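Local coordinates for putative cytoplasmic protein (PDB 2GK3) that is of unknown function but assembles as a hexamer and probably has a fold related to the class I glutamine amidotransferases, at residues 107-115 against 139-147. Sequence-based numbering, arbitrary orientation.
Sequences ALESIKEYV and YKNTVLAEV
Helix 107-116 leads into strand 120-124, and its apolar flank, L108, I111 and V115, packs on the turn-rich segment 139-147, part of the connection between that strand and strand 150-151. L108 reaches across to the loop: CD1 lies 3.7 Å from T142 CB, CB meets V143 CG2, and CD2 meets L144 CD2 and approaches the edge of the Y139 ring near its plane. With CG of L144 anti to its backbone N (chi1 -154°), CD1 extends to I111 CG2 at 3.9 Å. A turn later, V115 and V147 point their methyls at each other, CG1 to CG1 4.1 Å apart. The packing joins the loop to the helix beside parallel strands 80-84 and 120-124, in what is probably a glutamine amidotransferase-like domain; I83 touches both Y139 and L144, and F91 of helix 88-92 touches L108. The loop is shaped by a type I turn from T142 to A145 and an ST turn in which T142 OG1 accepts from L144 N (3.3 Å) and donates to Y139 O (2.6 Å), which also receives T142 N from the same face of its carbonyl plane. On the more polar margin the aliphatic part of K112 lies against V147, CG to CG2 3.8 Å, before the chain bends at chi3 (88°) and NZ salt-bridges E109 OE1. Both methyls of V143 pack against E109 OE2, CG1 at 3.6 Å; E109 also packs on E163 of a second subunit.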
ATOM      1  N   ALA E 107      28.008   2.689  -6.556  1.00 29.33           N
ATOM      2  CA  ALA E 107      28.236   1.251  -6.270  1.00 28.54           C
ATOM      3  C   ALA E 107      28.465   0.463  -7.546  1.00 28.89           C
ATOM      4  O   ALA E 107      29.213  -0.519  -7.578  1.00 28.95           O
ATOM      5  CB  ALA E 107      27.088   0.667  -5.478  1.00 27.33           C
ATOM      6  N   LEU E 108      27.815   0.906  -8.615  1.00 29.86           N
ATOM      7  CA  LEU E 108      27.919   0.197  -9.894  1.00 29.69           C
ATOM      8  C   LEU E 108      29.252   0.539 -10.582  1.00 29.79           C
ATOM      9  O   LEU E 108      29.845  -0.334 -11.247  1.00 29.44           O
ATOM     10  CB  LEU E 108      26.701   0.481 -10.773  1.00 29.46           C
ATOM     11  CG  LEU E 108      25.315  -0.026 -10.309  1.00 30.02           C
ATOM     12  CD1 LEU E 108      24.276   0.283 -11.391  1.00 29.39           C
ATOM     13  CD2 LEU E 108      25.317  -1.539 -10.020  1.00 27.69           C
ATOM     14  N   GLU E 109      29.725   1.782 -10.410  1.00 29.79           N
ATOM     15  CA  GLU E 109      31.104   2.123 -10.807  1.00 30.97           C
ATOM     16  C   GLU E 109      32.120   1.253 -10.050  1.00 31.05           C
ATOM     17  O   GLU E 109      33.015   0.684 -10.662  1.00 31.27           O
ATOM     18  CB  GLU E 109      31.426   3.608 -10.656  1.00 30.84           C
ATOM     19  CG  GLU E 109      30.581   4.535 -11.534  1.00 32.52           C
ATOM     20  CD  GLU E 109      30.976   4.573 -13.025  1.00 35.17           C
ATOM     21  OE1 GLU E 109      31.934   3.908 -13.450  1.00 35.27           O
ATOM     22  OE2 GLU E 109      30.308   5.292 -13.795  1.00 37.59           O
ATOM     23  N   SER E 110      31.922   1.094  -8.738  1.00 31.49           N
ATOM     24  CA  SER E 110      32.826   0.290  -7.892  1.00 31.47           C
ATOM     25  C   SER E 110      32.903  -1.124  -8.417  1.00 31.43           C
ATOM     26  O   SER E 110      34.000  -1.661  -8.623  1.00 31.39           O
ATOM     27  CB  SER E 110      32.349   0.270  -6.435  1.00 30.78           C
ATOM     28  OG  SER E 110      32.377   1.574  -5.882  1.00 31.77           O
ATOM     29  N   ILE E 111      31.729  -1.711  -8.653  1.00 31.55           N
ATOM     30  CA  ILE E 111      31.634  -3.069  -9.203  1.00 31.60           C
ATOM     31  C   ILE E 111      32.322  -3.159 -10.563  1.00 31.90           C
ATOM     32  O   ILE E 111      33.056  -4.114 -10.821  1.00 31.96           O
ATOM     33  CB  ILE E 111      30.170  -3.592  -9.242  1.00 31.44           C
ATOM     34  CG1 ILE E 111      29.672  -3.805  -7.806  1.00 31.44           C
ATOM     35  CG2 ILE E 111      30.076  -4.884 -10.062  1.00 29.85           C
ATOM     36  CD1 ILE E 111      28.154  -3.996  -7.660  1.00 30.58           C
ATOM     37  N   LYS E 112      32.111  -2.148 -11.405  1.00 32.35           N
ATOM     38  CA  LYS E 112      32.771  -2.068 -12.707  1.00 32.84           C
ATOM     39  C   LYS E 112      34.311  -2.080 -12.583  1.00 33.34           C
ATOM     40  O   LYS E 112      34.981  -2.888 -13.236  1.00 33.11           O
ATOM     41  CB  LYS E 112      32.301  -0.816 -13.472  1.00 33.00           C
ATOM     42  CG  LYS E 112      32.991  -0.606 -14.822  1.00 32.59           C
ATOM     43  CD  LYS E 112      32.198   0.310 -15.731  1.00 32.15           C
ATOM     44  CE  LYS E 112      32.582   1.731 -15.492  1.00 33.21           C
ATOM     45  NZ  LYS E 112      31.806   2.672 -16.314  1.00 33.77           N
ATOM     46  N   GLU E 113      34.857  -1.187 -11.756  1.00 33.38           N
ATOM     47  CA  GLU E 113      36.305  -1.140 -11.498  1.00 34.40           C
ATOM     48  C   GLU E 113      36.877  -2.439 -10.907  1.00 33.65           C
ATOM     49  O   GLU E 113      37.973  -2.879 -11.272  1.00 34.10           O
ATOM     50  CB  GLU E 113      36.654   0.061 -10.612  1.00 34.75           C
ATOM     51  CG  GLU E 113      36.285   1.407 -11.269  1.00 38.63           C
ATOM     52  CD  GLU E 113      36.933   1.619 -12.670  1.00 41.85           C
ATOM     53  OE1 GLU E 113      36.186   1.816 -13.670  1.00 41.60           O
ATOM     54  OE2 GLU E 113      38.184   1.585 -12.766  1.00 42.89           O
ATOM     55  N   TYR E 114      36.115  -3.058 -10.014  1.00 33.05           N
ATOM     56  CA  TYR E 114      36.467  -4.340  -9.455  1.00 32.29           C
ATOM     57  C   TYR E 114      36.600  -5.382 -10.584  1.00 32.74           C
ATOM     58  O   TYR E 114      37.563  -6.165 -10.603  1.00 32.09           O
ATOM     59  CB  TYR E 114      35.428  -4.727  -8.393  1.00 31.71           C
ATOM     60  CG  TYR E 114      35.287  -6.212  -8.152  1.00 31.41           C
ATOM     61  CD1 TYR E 114      36.000  -6.849  -7.131  1.00 30.11           C
ATOM     62  CD2 TYR E 114      34.432  -6.987  -8.949  1.00 31.00           C
ATOM     63  CE1 TYR E 114      35.866  -8.232  -6.916  1.00 30.34           C
ATOM     64  CE2 TYR E 114      34.294  -8.363  -8.749  1.00 29.96           C
ATOM     65  CZ  TYR E 114      35.005  -8.975  -7.735  1.00 30.13           C
ATOM     66  OH  TYR E 114      34.867 -10.328  -7.550  1.00 30.83           O
ATOM     67  N   VAL E 115      35.660  -5.379 -11.540  1.00 33.00           N
ATOM     68  CA  VAL E 115      35.785  -6.269 -12.707  1.00 33.57           C
ATOM     69  C   VAL E 115      36.981  -5.880 -13.608  1.00 34.29           C
ATOM     70  O   VAL E 115      37.773  -6.748 -13.975  1.00 34.17           O
ATOM     71  CB  VAL E 115      34.452  -6.457 -13.527  1.00 33.74           C
ATOM     72  CG1 VAL E 115      34.627  -7.543 -14.606  1.00 33.17           C
ATOM     73  CG2 VAL E 115      33.284  -6.858 -12.625  1.00 32.90           C
ATOM     74  N   TYR E 139      18.817  -2.540 -15.643  1.00 24.94           N
ATOM     75  CA  TYR E 139      20.267  -2.582 -15.743  1.00 25.34           C
ATOM     76  C   TYR E 139      20.846  -2.046 -17.054  1.00 26.16           C
ATOM     77  O   TYR E 139      22.009  -1.615 -17.086  1.00 26.78           O
ATOM     78  CB  TYR E 139      20.782  -3.993 -15.449  1.00 24.86           C
ATOM     79  CG  TYR E 139      20.925  -4.258 -13.963  1.00 24.47           C
ATOM     80  CD1 TYR E 139      19.960  -4.995 -13.254  1.00 23.77           C
ATOM     81  CD2 TYR E 139      22.024  -3.763 -13.260  1.00 22.75           C
ATOM     82  CE1 TYR E 139      20.110  -5.246 -11.878  1.00 22.53           C
ATOM     83  CE2 TYR E 139      22.160  -3.972 -11.899  1.00 24.11           C
ATOM     84  CZ  TYR E 139      21.214  -4.714 -11.209  1.00 23.62           C
ATOM     85  OH  TYR E 139      21.405  -4.900  -9.844  1.00 24.76           O
ATOM     86  N   LYS E 140      20.033  -2.042 -18.116  1.00 26.37           N
ATOM     87  CA  LYS E 140      20.483  -1.630 -19.456  1.00 26.47           C
ATOM     88  C   LYS E 140      20.813  -0.139 -19.512  1.00 26.58           C
ATOM     89  O   LYS E 140      21.655   0.292 -20.293  1.00 26.80           O
ATOM     90  CB  LYS E 140      19.427  -1.962 -20.497  1.00 25.53           C
ATOM     91  CG  LYS E 140      19.851  -1.561 -21.883  1.00 27.17           C
ATOM     92  CD  LYS E 140      18.900  -2.037 -22.956  1.00 27.58           C
ATOM     93  CE  LYS E 140      19.647  -2.069 -24.295  1.00 27.34           C
ATOM     94  NZ  LYS E 140      18.781  -2.537 -25.389  1.00 26.77           N
ATOM     95  N   ASN E 141      20.133   0.625 -18.665  1.00 26.85           N
ATOM     96  CA  ASN E 141      20.267   2.054 -18.587  1.00 27.27           C
ATOM     97  C   ASN E 141      21.225   2.477 -17.473  1.00 27.57           C
ATOM     98  O   ASN E 141      21.172   3.607 -16.987  1.00 28.54           O
ATOM     99  CB  ASN E 141      18.879   2.651 -18.424  1.00 27.05           C
ATOM    100  CG  ASN E 141      17.990   2.348 -19.627  1.00 28.19           C
ATOM    101  OD1 ASN E 141      18.423   2.510 -20.775  1.00 28.94           O
ATOM    102  ND2 ASN E 141      16.761   1.875 -19.381  1.00 26.78           N
ATOM    103  N   THR E 142      22.126   1.569 -17.104  1.00 27.62           N
ATOM    104  CA  THR E 142      23.116   1.826 -16.053  1.00 27.30           C
ATOM    105  C   THR E 142      24.515   1.572 -16.572  1.00 28.15           C
ATOM    106  O   THR E 142      24.693   0.912 -17.605  1.00 28.69           O
ATOM    107  CB  THR E 142      22.911   0.907 -14.805  1.00 27.43           C
ATOM    108  OG1 THR E 142      23.285  -0.439 -15.129  1.00 25.10           O
ATOM    109  CG2 THR E 142      21.458   0.946 -14.287  1.00 24.15           C
ATOM    110  N   VAL E 143      25.514   2.065 -15.840  1.00 28.61           N
ATOM    111  CA  VAL E 143      26.929   1.892 -16.223  1.00 28.00           C
ATOM    112  C   VAL E 143      27.408   0.435 -16.162  1.00 28.51           C
ATOM    113  O   VAL E 143      28.547   0.123 -16.544  1.00 28.59           O
ATOM    114  CB  VAL E 143      27.843   2.825 -15.420  1.00 28.16           C
ATOM    115  CG1 VAL E 143      27.522   4.305 -15.782  1.00 27.87           C
ATOM    116  CG2 VAL E 143      27.676   2.603 -13.927  1.00 28.66           C
ATOM    117  N   LEU E 144      26.533  -0.462 -15.706  1.00 27.81           N
ATOM    118  CA  LEU E 144      26.874  -1.879 -15.629  1.00 27.39           C
ATOM    119  C   LEU E 144      26.576  -2.661 -16.928  1.00 27.04           C
ATOM    120  O   LEU E 144      27.124  -3.736 -17.136  1.00 26.90           O
ATOM    121  CB  LEU E 144      26.141  -2.542 -14.438  1.00 27.06           C
ATOM    122  CG  LEU E 144      26.786  -3.787 -13.817  1.00 26.71           C
ATOM    123  CD1 LEU E 144      28.176  -3.456 -13.205  1.00 28.84           C
ATOM    124  CD2 LEU E 144      25.869  -4.456 -12.766  1.00 27.37           C
ATOM    125  N   ALA E 145      25.682  -2.145 -17.769  1.00 27.01           N
ATOM    126  CA  ALA E 145      25.334  -2.807 -19.036  1.00 27.00           C
ATOM    127  C   ALA E 145      26.587  -3.198 -19.866  1.00 27.52           C
ATOM    128  O   ALA E 145      26.700  -4.330 -20.326  1.00 27.38           O
ATOM    129  CB  ALA E 145      24.341  -1.946 -19.855  1.00 26.33           C
ATOM    130  N   GLU E 146      27.546  -2.282 -20.003  1.00 28.05           N
ATOM    131  CA  GLU E 146      28.781  -2.566 -20.767  1.00 28.82           C
ATOM    132  C   GLU E 146      29.668  -3.651 -20.176  1.00 29.28           C
ATOM    133  O   GLU E 146      30.545  -4.171 -20.870  1.00 29.85           O
ATOM    134  CB  GLU E 146      29.633  -1.300 -20.945  1.00 28.52           C
ATOM    135  CG  GLU E 146      29.068  -0.302 -21.932  1.00 30.57           C
ATOM    136  CD  GLU E 146      29.131  -0.782 -23.376  1.00 31.79           C
ATOM    137  OE1 GLU E 146      29.897  -1.721 -23.668  1.00 34.04           O
ATOM    138  OE2 GLU E 146      28.408  -0.214 -24.220  1.00 31.51           O
ATOM    139  N   VAL E 147      29.469  -3.974 -18.900  1.00 29.53           N
ATOM    140  CA  VAL E 147      30.282  -5.001 -18.245  1.00 29.32           C
ATOM    141  C   VAL E 147      29.739  -6.396 -18.572  1.00 29.18           C
ATOM    142  O   VAL E 147      30.504  -7.362 -18.622  1.00 29.22           O
ATOM    143  CB  VAL E 147      30.412  -4.776 -16.694  1.00 29.53           C
ATOM    144  CG1 VAL E 147      31.179  -5.907 -16.022  1.00 29.84           C
ATOM    145  CG2 VAL E 147      31.093  -3.444 -16.389  1.00 28.61           C
TER